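PDB 5EUF: protease, which probably acts as a zinc-dependent M16-family peptidase and virulence factor that cleaves the cytoplasmic domain of human junctional adhesion molecule A, weakening the gastric epithelial barrier. Local coordinates for residues B[133-136]-B[137-141]; B[149-152]-B[153-157]; B[232-235]-B[236-240]; B[404-408]-B[409-413]. All coordinates share one frame; numbering follows the deposited sequence.

Interaction 1 (B[133-136]-B[137-141]). With ZN (zinc ion), chain G.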
loop_
_atom_site.group_PDB
_atom_site.type_symbol
_atom_site.label_atom_id
_atom_site.label_comp_id
_atom_site.label_asym_id
_atom_site.label_seq_id
_atom_site.Cartn_x
_atom_site.Cartn_y
_atom_site.Cartn_z
ATOM N N GLU B 133 15.086 -15.808 2.464
ATOM C CA GLU B 133 15.340 -14.766 3.454
ATOM C C GLU B 133 14.034 -14.118 3.903
ATOM O O GLU B 133 13.914 -13.655 5.037
ATOM C CB GLU B 133 16.296 -13.709 2.889
ATOM C CG GLU B 133 16.745 -12.652 3.895
ATOM C CD GLU B 133 17.740 -11.661 3.307
ATOM O OE1 GLU B 133 18.354 -11.974 2.264
ATOM O OE2 GLU B 133 17.907 -10.567 3.890
ATOM N N ARG B 134 13.055 -14.097 3.004
ATOM C CA ARG B 134 11.740 -13.554 3.320
ATOM C C ARG B 134 10.940 -14.511 4.197
ATOM O O ARG B 134 10.387 -14.105 5.219
ATOM C CB ARG B 134 10.967 -13.241 2.038
ATOM C CG ARG B 134 9.468 -13.049 2.237
ATOM C CD ARG B 134 9.110 -11.692 2.821
ATOM N NE ARG B 134 7.754 -11.701 3.368
ATOM C CZ ARG B 134 7.057 -10.614 3.682
ATOM N NH1 ARG B 134 7.578 -9.409 3.495
ATOM N NH2 ARG B 134 5.831 -10.732 4.177
ATOM N N ARG B 135 10.881 -15.782 3.809
ATOM C CA ARG B 135 10.059 -16.736 4.546
ATOM C C ARG B 135 10.608 -16.987 5.945
ATOM O O ARG B 135 9.850 -17.082 6.909
ATOM C CB ARG B 135 9.939 -18.065 3.797
ATOM C CG ARG B 135 8.766 -18.900 4.293
ATOM C CD ARG B 135 8.849 -20.356 3.874
ATOM N NE ARG B 135 7.800 -21.144 4.519
ATOM C CZ ARG B 135 7.753 -22.473 4.530
ATOM N NH1 ARG B 135 8.704 -23.180 3.931
ATOM N NH2 ARG B 135 6.757 -23.096 5.146
ATOM N N TRP B 136 11.929 -17.080 6.055
ATOM C CA TRP B 136 12.561 -17.399 7.328
ATOM C C TRP B 136 12.530 -16.237 8.318
ATOM O O TRP B 136 12.154 -16.417 9.477
ATOM C CB TRP B 136 14.007 -17.848 7.103
ATOM C CG TRP B 136 14.133 -19.283 6.673
ATOM C CD1 TRP B 136 13.140 -20.085 6.185
ATOM C CD2 TRP B 136 15.318 -20.091 6.708
ATOM N NE1 TRP B 136 13.636 -21.336 5.906
ATOM C CE2 TRP B 136 14.970 -21.366 6.220
ATOM C CE3 TRP B 136 16.641 -19.857 7.101
ATOM C CZ2 TRP B 136 15.895 -22.405 6.115
ATOM C CZ3 TRP B 136 17.558 -20.890 6.996
ATOM C CH2 TRP B 136 17.181 -22.146 6.507
ATOM N N ARG B 137 12.916 -15.048 7.866
ATOM C CA ARG B 137 13.110 -13.926 8.780
ATOM C C ARG B 137 11.963 -12.913 8.788
ATOM O O ARG B 137 12.093 -11.835 9.367
ATOM C CB ARG B 137 14.422 -13.208 8.450
ATOM C CG ARG B 137 15.648 -14.102 8.557
ATOM C CD ARG B 137 16.930 -13.288 8.629
ATOM N NE ARG B 137 18.107 -14.141 8.766
ATOM C CZ ARG B 137 19.322 -13.695 9.067
ATOM N NH1 ARG B 137 19.526 -12.401 9.272
ATOM N NH2 ARG B 137 20.335 -14.547 9.170
ATOM N N THR B 138 10.845 -13.257 8.158
ATOM C CA THR B 138 9.653 -12.412 8.223
ATOM C C THR B 138 8.380 -13.247 8.279
ATOM O O THR B 138 7.566 -13.079 9.184
ATOM C CB THR B 138 9.559 -11.442 7.025
ATOM O OG1 THR B 138 10.190 -12.027 5.881
ATOM C CG2 THR B 138 10.238 -10.122 7.345
ATOM N N ASP B 139 8.210 -14.145 7.314
ATOM C CA ASP B 139 7.013 -14.978 7.260
ATOM C C ASP B 139 6.982 -15.969 8.415
ATOM O O ASP B 139 5.912 -16.372 8.868
ATOM C CB ASP B 139 6.931 -15.725 5.926
ATOM C CG ASP B 139 6.552 -14.818 4.771
ATOM O OD1 ASP B 139 6.629 -13.583 4.936
ATOM O OD2 ASP B 139 6.181 -15.341 3.698
ATOM N N ASN B 140 8.161 -16.356 8.892
ATOM C CA ASN B 140 8.258 -17.314 9.984
ATOM C C ASN B 140 9.217 -16.833 11.069
ATOM O O ASN B 140 10.061 -17.590 11.554
ATOM C CB ASN B 140 8.695 -18.681 9.455
ATOM C CG ASN B 140 8.173 -19.826 10.298
ATOM O OD1 ASN B 140 7.041 -20.277 10.121
ATOM N ND2 ASN B 140 8.998 -20.303 11.225
ATOM N N SER B 141 9.079 -15.562 11.438
ATOM C CA SER B 141 9.869 -14.962 12.509
ATOM C C SER B 141 9.018 -14.008 13.337
ATOM O O SER B 141 8.351 -13.135 12.782
ATOM C CB SER B 141 11.078 -14.216 11.945
ATOM O OG SER B 141 11.684 -13.418 12.949
HETATM ZN ZN ZN G . 19.620 -9.424 3.329
#
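E133 joins the next helical turn by its backbone, its O taking a weak, long bond from R137 N at 3.3 Å. Its side chain leads out to the metal: CG lies anti to the backbone N (chi1 -174°), and the nearly straight chain carries E133 OE2 to 2.1 Å from the zinc ion, which H53 also binds. Glutamate suits this place, being long enough to reach the metal from the helix and offering an anionic ligand. With H53, E56 and H57 it fits the inverted HXXEH zinc motif of the M16 peptidases, whose glutamate ligand comes from a later helix. R134 bends at chi2 (77°) and reaches forward along the last turn, its long chain spanning five residues to the short acid D139, an anion at the helix end. R134 NE forms a salt bridge with D139 OD1 at 2.7 Å, and NH2 adds a weaker bond to the same oxygen. OD1 is met on its syn side but from well out of the carboxylate plane, with carboxylate and guanidinium nearly perpendicular (87°), while T138 CB lies off-centre over one guanidinium face. R135 CG comes within 4.0 Å of D139 CB. W136 O lies 3.5 Å from S141 CB.

Interaction 2 (B[149-152]-B[153-157]); sequences RFFN and TAYVY
Three backbone bonds carry the last turn of helix 142-154 forward, from T153 N and A154 N to F150 O and from Y155 N to F151 O, before Y155 leaves the helical conformation. F150 O accepts from both A154 N, at 2.8 Å, and T153 N. T153 also turns its hydroxyl back on the helix. With chi1 at -48°, T153 OG1 sits beside its own backbone N and donates to R149 O at 2.8 Å, a common way for threonine to satisfy its hydroxyl inside a helix. A154 fits because its small CB rests over one face of the F150 ring, a CH-pi contact 4.3 Å from the centroid and 26° off the normal. F151 and Y155, four residues apart, run side by side and point the same way; their rings meet at their edges, with F151 CD1 3.7 Å from Y155 CE2. Tyrosine serves here because its hydroxyl goes on to bond E308 O, while N152 ND2 bonds H161 O. The turn lies against the five-stranded sheet: F150 packs on V310 and L312 of strand 309-317, A154 on T413 of strand 412-418, and T153 on both T413 and strand 238-243, where it meets R238 and A240.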
loop_
_atom_site.group_PDB
_atom_site.type_symbol
_atom_site.label_atom_id
_atom_site.label_comp_id
_atom_site.label_asym_id
_atom_site.label_seq_id
_atom_site.Cartn_x
_atom_site.Cartn_y
_atom_site.Cartn_z
ATOM N N ARG B 149 4.450 -6.204 9.734
ATOM C CA ARG B 149 3.028 -5.915 9.901
ATOM C C ARG B 149 2.789 -4.561 10.570
ATOM O O ARG B 149 1.729 -3.958 10.394
ATOM C CB ARG B 149 2.344 -7.022 10.709
ATOM C CG ARG B 149 2.278 -8.374 10.006
ATOM C CD ARG B 149 1.346 -8.358 8.798
ATOM N NE ARG B 149 -0.050 -8.129 9.166
ATOM C CZ ARG B 149 -0.682 -6.966 9.021
ATOM N NH1 ARG B 149 -0.047 -5.921 8.510
ATOM N NH2 ARG B 149 -1.952 -6.849 9.384
ATOM N N PHE B 150 3.766 -4.083 11.336
ATOM C CA PHE B 150 3.633 -2.774 11.966
ATOM C C PHE B 150 3.624 -1.671 10.918
ATOM O O PHE B 150 2.727 -0.828 10.900
ATOM C CB PHE B 150 4.757 -2.516 12.975
ATOM C CG PHE B 150 4.746 -1.120 13.543
ATOM C CD1 PHE B 150 3.941 -0.802 14.625
ATOM C CD2 PHE B 150 5.533 -0.120 12.986
ATOM C CE1 PHE B 150 3.923 0.485 15.143
ATOM C CE2 PHE B 150 5.518 1.166 13.496
ATOM C CZ PHE B 150 4.713 1.470 14.575
ATOM N N PHE B 151 4.629 -1.678 10.049
ATOM C CA PHE B 151 4.756 -0.633 9.043
ATOM C C PHE B 151 3.612 -0.684 8.032
ATOM O O PHE B 151 3.244 0.338 7.456
ATOM C CB PHE B 151 6.111 -0.731 8.340
ATOM C CG PHE B 151 7.246 -0.159 9.142
ATOM C CD1 PHE B 151 7.496 1.203 9.139
ATOM C CD2 PHE B 151 8.058 -0.981 9.908
ATOM C CE1 PHE B 151 8.538 1.736 9.881
ATOM C CE2 PHE B 151 9.103 -0.454 10.654
ATOM C CZ PHE B 151 9.343 0.905 10.640
ATOM N N ASN B 152 3.045 -1.870 7.829
ATOM C CA ASN B 152 1.835 -2.002 7.022
ATOM C C ASN B 152 0.682 -1.210 7.626
ATOM O O ASN B 152 -0.153 -0.656 6.908
ATOM C CB ASN B 152 1.421 -3.470 6.883
ATOM C CG ASN B 152 2.413 -4.288 6.086
ATOM O OD1 ASN B 152 2.472 -5.512 6.220
ATOM N ND2 ASN B 152 3.197 -3.619 5.248
ATOM N N THR B 153 0.645 -1.164 8.954
ATOM C CA THR B 153 -0.442 -0.517 9.677
ATOM C C THR B 153 -0.190 0.977 9.859
ATOM O O THR B 153 -1.072 1.799 9.601
ATOM C CB THR B 153 -0.652 -1.164 11.062
ATOM O OG1 THR B 153 -0.695 -2.589 10.925
ATOM C CG2 THR B 153 -1.947 -0.677 11.695
ATOM N N ALA B 154 1.015 1.317 10.303
ATOM C CA ALA B 154 1.368 2.696 10.625
ATOM C C ALA B 154 1.356 3.597 9.395
ATOM O O ALA B 154 0.952 4.758 9.472
ATOM C CB ALA B 154 2.733 2.742 11.298
ATOM N N TYR B 155 1.812 3.058 8.268
ATOM C CA TYR B 155 1.828 3.794 7.009
ATOM C C TYR B 155 0.875 3.155 6.006
ATOM O O TYR B 155 0.772 1.930 5.923
ATOM C CB TYR B 155 3.239 3.848 6.422
ATOM C CG TYR B 155 4.254 4.599 7.258
ATOM C CD1 TYR B 155 4.418 5.974 7.121
ATOM C CD2 TYR B 155 5.066 3.931 8.166
ATOM C CE1 TYR B 155 5.352 6.664 7.870
ATOM C CE2 TYR B 155 6.005 4.613 8.921
ATOM C CZ TYR B 155 6.143 5.979 8.767
ATOM O OH TYR B 155 7.076 6.660 9.517
ATOM N N VAL B 156 0.189 3.989 5.237
ATOM C CA VAL B 156 -0.830 3.510 4.311
ATOM C C VAL B 156 -0.445 3.810 2.866
ATOM O O VAL B 156 -0.726 3.029 1.956
ATOM C CB VAL B 156 -2.197 4.151 4.625
ATOM C CG1 VAL B 156 -3.251 3.697 3.633
ATOM C CG2 VAL B 156 -2.619 3.816 6.046
ATOM N N TYR B 157 0.227 4.936 2.667
ATOM C CA TYR B 157 0.466 5.446 1.330
ATOM C C TYR B 157 1.955 5.550 1.015
ATOM O O TYR B 157 2.411 5.098 -0.037
ATOM C CB TYR B 157 -0.216 6.808 1.179
ATOM C CG TYR B 157 -0.099 7.421 -0.191
ATOM C CD1 TYR B 157 -0.276 6.653 -1.334
ATOM C CD2 TYR B 157 0.166 8.773 -0.343
ATOM C CE1 TYR B 157 -0.175 7.213 -2.589
ATOM C CE2 TYR B 157 0.261 9.344 -1.592
ATOM C CZ TYR B 157 0.093 8.560 -2.712
ATOM O OH TYR B 157 0.195 9.128 -3.961
#

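Interaction 3 (B[232-235]-B[236-240]); sequences PKQD and GARTA
Q234 lies across R238 in an amide-guanidinium stack where a loop passes into strand 238-243, an outer strand of the chain's second sheet. The two flat groups are almost parallel, their planes 17° apart, although the side chains cross at a slant. The contact is off-centre: Q234 CG stands 3.4 Å above the guanidinium plane near its rim, with R238 NE its nearest atom there at 3.6 Å. Both chains suit a stack of this kind, since each pairs a flexible aliphatic stem with a planar polar end. In Q234, CG is anti to the backbone N (chi1 -170°) and the chain continues extended, which lays the amide over the arginine's CG, CD and NE. Its polar atoms have partners too: OE1 accepts from K257 NZ, and Q234 NE2 makes a weak bond with G236 O at 3.4 Å. D235 approaches from another direction, near the guanidinium plane at its edge. G236 bends the chain at phi 143°, where a side chain would collide with the carbonyl oxygen of D235. Beyond it, residues 238-240 pair antiparallel with a strand of the second subunit, so the sheet continues through the dimer interface. Between the opposite charges in this loop, D235 OD1 and R238 NH2 stay 4.0 Å apart, near each other but beyond a salt bridge.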
loop_
_atom_site.group_PDB
_atom_site.type_symbol
_atom_site.label_atom_id
_atom_site.label_comp_id
_atom_site.label_asym_id
_atom_site.label_seq_id
_atom_site.Cartn_x
_atom_site.Cartn_y
_atom_site.Cartn_z
ATOM N N PRO B 232 -0.376 10.970 4.567
ATOM C CA PRO B 232 -1.302 11.907 5.203
ATOM C C PRO B 232 -1.117 11.881 6.716
ATOM O O PRO B 232 -0.744 10.838 7.252
ATOM C CB PRO B 232 -2.679 11.373 4.797
ATOM C CG PRO B 232 -2.430 10.579 3.554
ATOM C CD PRO B 232 -1.077 9.971 3.742
ATOM N N LYS B 233 -1.348 13.008 7.384
ATOM C CA LYS B 233 -1.239 13.066 8.837
ATOM C C LYS B 233 -2.143 12.013 9.459
ATOM O O LYS B 233 -3.308 11.887 9.082
ATOM C CB LYS B 233 -1.601 14.460 9.360
ATOM N N GLN B 234 -1.597 11.243 10.394
ATOM C CA GLN B 234 -2.363 10.190 11.046
ATOM C C GLN B 234 -3.521 10.799 11.828
ATOM O O GLN B 234 -3.330 11.651 12.696
ATOM C CB GLN B 234 -1.470 9.347 11.959
ATOM C CG GLN B 234 -2.139 8.085 12.475
ATOM C CD GLN B 234 -1.140 7.035 12.916
ATOM O OE1 GLN B 234 -0.009 6.993 12.429
ATOM N NE2 GLN B 234 -1.553 6.178 13.841
ATOM N N ASP B 235 -4.727 10.356 11.498
ATOM C CA ASP B 235 -5.949 10.970 11.995
ATOM C C ASP B 235 -6.578 10.190 13.147
ATOM O O ASP B 235 -7.779 10.300 13.393
ATOM C CB ASP B 235 -6.951 11.102 10.844
ATOM C CG ASP B 235 -6.868 9.940 9.860
ATOM O OD1 ASP B 235 -6.498 8.821 10.275
ATOM O OD2 ASP B 235 -7.168 10.147 8.665
ATOM N N GLY B 236 -5.767 9.404 13.849
ATOM C CA GLY B 236 -6.268 8.574 14.930
ATOM C C GLY B 236 -5.582 7.224 15.021
ATOM O O GLY B 236 -4.831 6.829 14.126
ATOM N N ALA B 237 -5.857 6.510 16.109
ATOM C CA ALA B 237 -5.175 5.257 16.419
ATOM C C ALA B 237 -5.402 4.176 15.366
ATOM O O ALA B 237 -6.490 4.058 14.807
ATOM C CB ALA B 237 -5.616 4.752 17.785
ATOM N N ARG B 238 -4.364 3.389 15.104
ATOM C CA ARG B 238 -4.460 2.259 14.183
ATOM C C ARG B 238 -3.978 0.985 14.865
ATOM O O ARG B 238 -2.898 0.963 15.452
ATOM C CB ARG B 238 -3.646 2.524 12.913
ATOM C CG ARG B 238 -4.038 3.800 12.185
ATOM C CD ARG B 238 -3.114 4.101 11.015
ATOM N NE ARG B 238 -3.428 5.394 10.409
ATOM C CZ ARG B 238 -2.732 5.953 9.425
ATOM N NH1 ARG B 238 -1.671 5.336 8.924
ATOM N NH2 ARG B 238 -3.095 7.133 8.941
ATOM N N THR B 239 -4.786 -0.069 14.810
ATOM C CA THR B 239 -4.397 -1.346 15.406
ATOM C C THR B 239 -4.533 -2.516 14.436
ATOM O O THR B 239 -5.257 -2.445 13.440
ATOM C CB THR B 239 -5.229 -1.681 16.664
ATOM O OG1 THR B 239 -6.559 -2.052 16.277
ATOM C CG2 THR B 239 -5.275 -0.501 17.620
ATOM N N ALA B 240 -3.831 -3.596 14.757
ATOM C CA ALA B 240 -3.868 -4.820 13.977
ATOM C C ALA B 240 -3.399 -5.986 14.837
ATOM O O ALA B 240 -2.388 -5.890 15.532
ATOM C CB ALA B 240 -3.006 -4.688 12.737
#

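Interaction 4 (B[404-408]-B[409-413])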
loop_
_atom_site.group_PDB
_atom_site.type_symbol
_atom_site.label_atom_id
_atom_site.label_comp_id
_atom_site.label_asym_id
_atom_site.label_seq_id
_atom_site.Cartn_x
_atom_site.Cartn_y
_atom_site.Cartn_z
ATOM N N ASN B 404 4.904 14.710 25.140
ATOM C CA ASN B 404 3.497 15.074 24.990
ATOM C C ASN B 404 3.127 15.466 23.563
ATOM O O ASN B 404 1.960 15.397 23.171
ATOM C CB ASN B 404 3.142 16.221 25.937
ATOM C CG ASN B 404 3.010 15.767 27.371
ATOM O OD1 ASN B 404 1.904 15.537 27.862
ATOM N ND2 ASN B 404 4.140 15.628 28.054
ATOM N N GLU B 405 4.124 15.876 22.789
ATOM C CA GLU B 405 3.889 16.334 21.428
ATOM C C GLU B 405 3.549 15.186 20.488
ATOM O O GLU B 405 2.637 15.292 19.668
ATOM C CB GLU B 405 5.113 17.082 20.902
ATOM C CG GLU B 405 4.953 17.621 19.492
ATOM C CD GLU B 405 4.055 18.841 19.425
ATOM O OE1 GLU B 405 3.773 19.434 20.487
ATOM O OE2 GLU B 405 3.634 19.207 18.307
ATOM N N TYR B 406 4.281 14.084 20.614
ATOM C CA TYR B 406 4.184 13.006 19.637
ATOM C C TYR B 406 3.593 11.721 20.204
ATOM O O TYR B 406 3.073 10.894 19.455
ATOM C CB TYR B 406 5.564 12.719 19.044
ATOM C CG TYR B 406 6.263 13.953 18.513
ATOM C CD1 TYR B 406 5.763 14.635 17.412
ATOM C CD2 TYR B 406 7.420 14.433 19.111
ATOM C CE1 TYR B 406 6.396 15.762 16.922
ATOM C CE2 TYR B 406 8.061 15.560 18.628
ATOM C CZ TYR B 406 7.545 16.218 17.533
ATOM O OH TYR B 406 8.175 17.339 17.046
ATOM N N PHE B 407 3.667 11.546 21.520
ATOM C CA PHE B 407 3.161 10.320 22.128
ATOM C C PHE B 407 1.679 10.445 22.462
ATOM O O PHE B 407 1.262 10.233 23.604
ATOM C CB PHE B 407 3.965 9.958 23.378
ATOM C CG PHE B 407 5.417 9.678 23.104
ATOM C CD1 PHE B 407 5.837 9.283 21.843
ATOM C CD2 PHE B 407 6.364 9.813 24.106
ATOM C CE1 PHE B 407 7.174 9.027 21.586
ATOM C CE2 PHE B 407 7.701 9.558 23.857
ATOM C CZ PHE B 407 8.106 9.165 22.595
ATOM N N LYS B 408 0.892 10.799 21.448
ATOM C CA LYS B 408 -0.560 10.836 21.553
ATOM C C LYS B 408 -1.155 9.630 20.837
ATOM O O LYS B 408 -0.611 9.170 19.834
ATOM C CB LYS B 408 -1.117 12.132 20.961
ATOM C CG LYS B 408 -0.622 13.392 21.650
ATOM C CD LYS B 408 -1.478 14.600 21.282
ATOM C CE LYS B 408 -0.728 15.580 20.391
ATOM N NZ LYS B 408 -0.378 14.992 19.070
ATOM N N ASP B 409 -2.270 9.123 21.351
ATOM C CA ASP B 409 -2.918 7.950 20.766
ATOM C C ASP B 409 -3.328 8.175 19.309
ATOM O O ASP B 409 -3.346 7.238 18.509
ATOM C CB ASP B 409 -4.138 7.546 21.599
ATOM C CG ASP B 409 -4.971 8.738 22.029
ATOM O OD1 ASP B 409 -4.953 9.767 21.321
ATOM O OD2 ASP B 409 -5.642 8.647 23.080
ATOM N N THR B 410 -3.637 9.422 18.967
ATOM C CA THR B 410 -4.052 9.772 17.612
ATOM C C THR B 410 -2.933 9.574 16.587
ATOM O O THR B 410 -3.177 9.599 15.382
ATOM C CB THR B 410 -4.543 11.230 17.539
ATOM O OG1 THR B 410 -3.498 12.114 17.965
ATOM C CG2 THR B 410 -5.765 11.427 18.425
ATOM N N GLN B 411 -1.708 9.388 17.070
ATOM C CA GLN B 411 -0.573 9.096 16.200
ATOM C C GLN B 411 -0.004 7.721 16.522
ATOM O O GLN B 411 1.077 7.356 16.055
ATOM C CB GLN B 411 0.516 10.159 16.348
ATOM C CG GLN B 411 0.052 11.575 16.092
ATOM C CD GLN B 411 1.166 12.583 16.286
ATOM O OE1 GLN B 411 2.347 12.230 16.264
ATOM N NE2 GLN B 411 0.797 13.845 16.482
ATOM N N SER B 412 -0.741 6.961 17.326
ATOM C CA SER B 412 -0.272 5.661 17.780
ATOM C C SER B 412 -0.632 4.554 16.800
ATOM O O SER B 412 -1.700 4.559 16.192
ATOM C CB SER B 412 -0.848 5.333 19.159
ATOM O OG SER B 412 -2.223 5.000 19.074
ATOM N N THR B 413 0.285 3.607 16.654
ATOM C CA THR B 413 0.046 2.397 15.887
ATOM C C THR B 413 0.416 1.208 16.757
ATOM O O THR B 413 1.509 1.161 17.317
ATOM C CB THR B 413 0.859 2.372 14.585
ATOM O OG1 THR B 413 0.546 3.531 13.800
ATOM C CG2 THR B 413 0.550 1.111 13.790
#
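The Y406 ring carries E405 CG over the centre of one face, while at its edge, near the ring plane, comes the end of the Q411 amide. The ring's hydroxyl bonds D265, so tyrosine can pack its flat part beside the helix and still satisfy its polar tip. F407, whose CB is directed away from residues 409-413, meets F311 edge-to-face with its ring. K408 crosses Q411 at a slant, and its bent chain folds back over the end of helix 396-406, where K408 NZ donates to E405 O at 3.1 Å. Lysine suits this place: it is long enough to reach back to a carbonyl of the last turn, and its positive charge would be favourable at the helix's C-terminal end. K408 NZ is also close to the end of the Q411 amide. F407 is the centre of an inverse gamma turn, in which K408 N bonds weakly to Y406 O, and a 3-10 turn follows, with Q411 N hydrogen-bonded to K408 O at 3.0 Å. D409 O then accepts twice from S412. Helped by a chi1 of 73°, S412 OG lies 2.6 Å from D409 O, in its carbonyl plane on a lone pair, and S412 N also bonds D409 O. These successive turns form the tight connection from helix 396-406 to strand 412-418, a helix-to-strand link in the alpha+beta fold of the M16 family.

How the interactions relate
Interactions 1 and 2 close consecutive helices, 120-139 and 142-154, their centres 18 Å apart; interaction 1 alone carries a zinc ligand, and F151 of interaction 2 lies about 13 Å from a bound zinc ion. Interactions 2, 3 and 4 touch one another, while interaction 1 stays about 7 Å from interaction 2 at the nearest atoms. T153 CG2 meets T413 CG2 at 3.7 Å, and T153 OG1 lies 3.6 Å from A240 CB. Interactions 3 and 4 lead into neighbouring parallel strands, 238-243 and 412-418, with R238 N probably bonded to S412 O at 3.1 Å. Interactions 2 and 3 also face the second subunit, where R149 and D235 form weak, long ion pairs between chains.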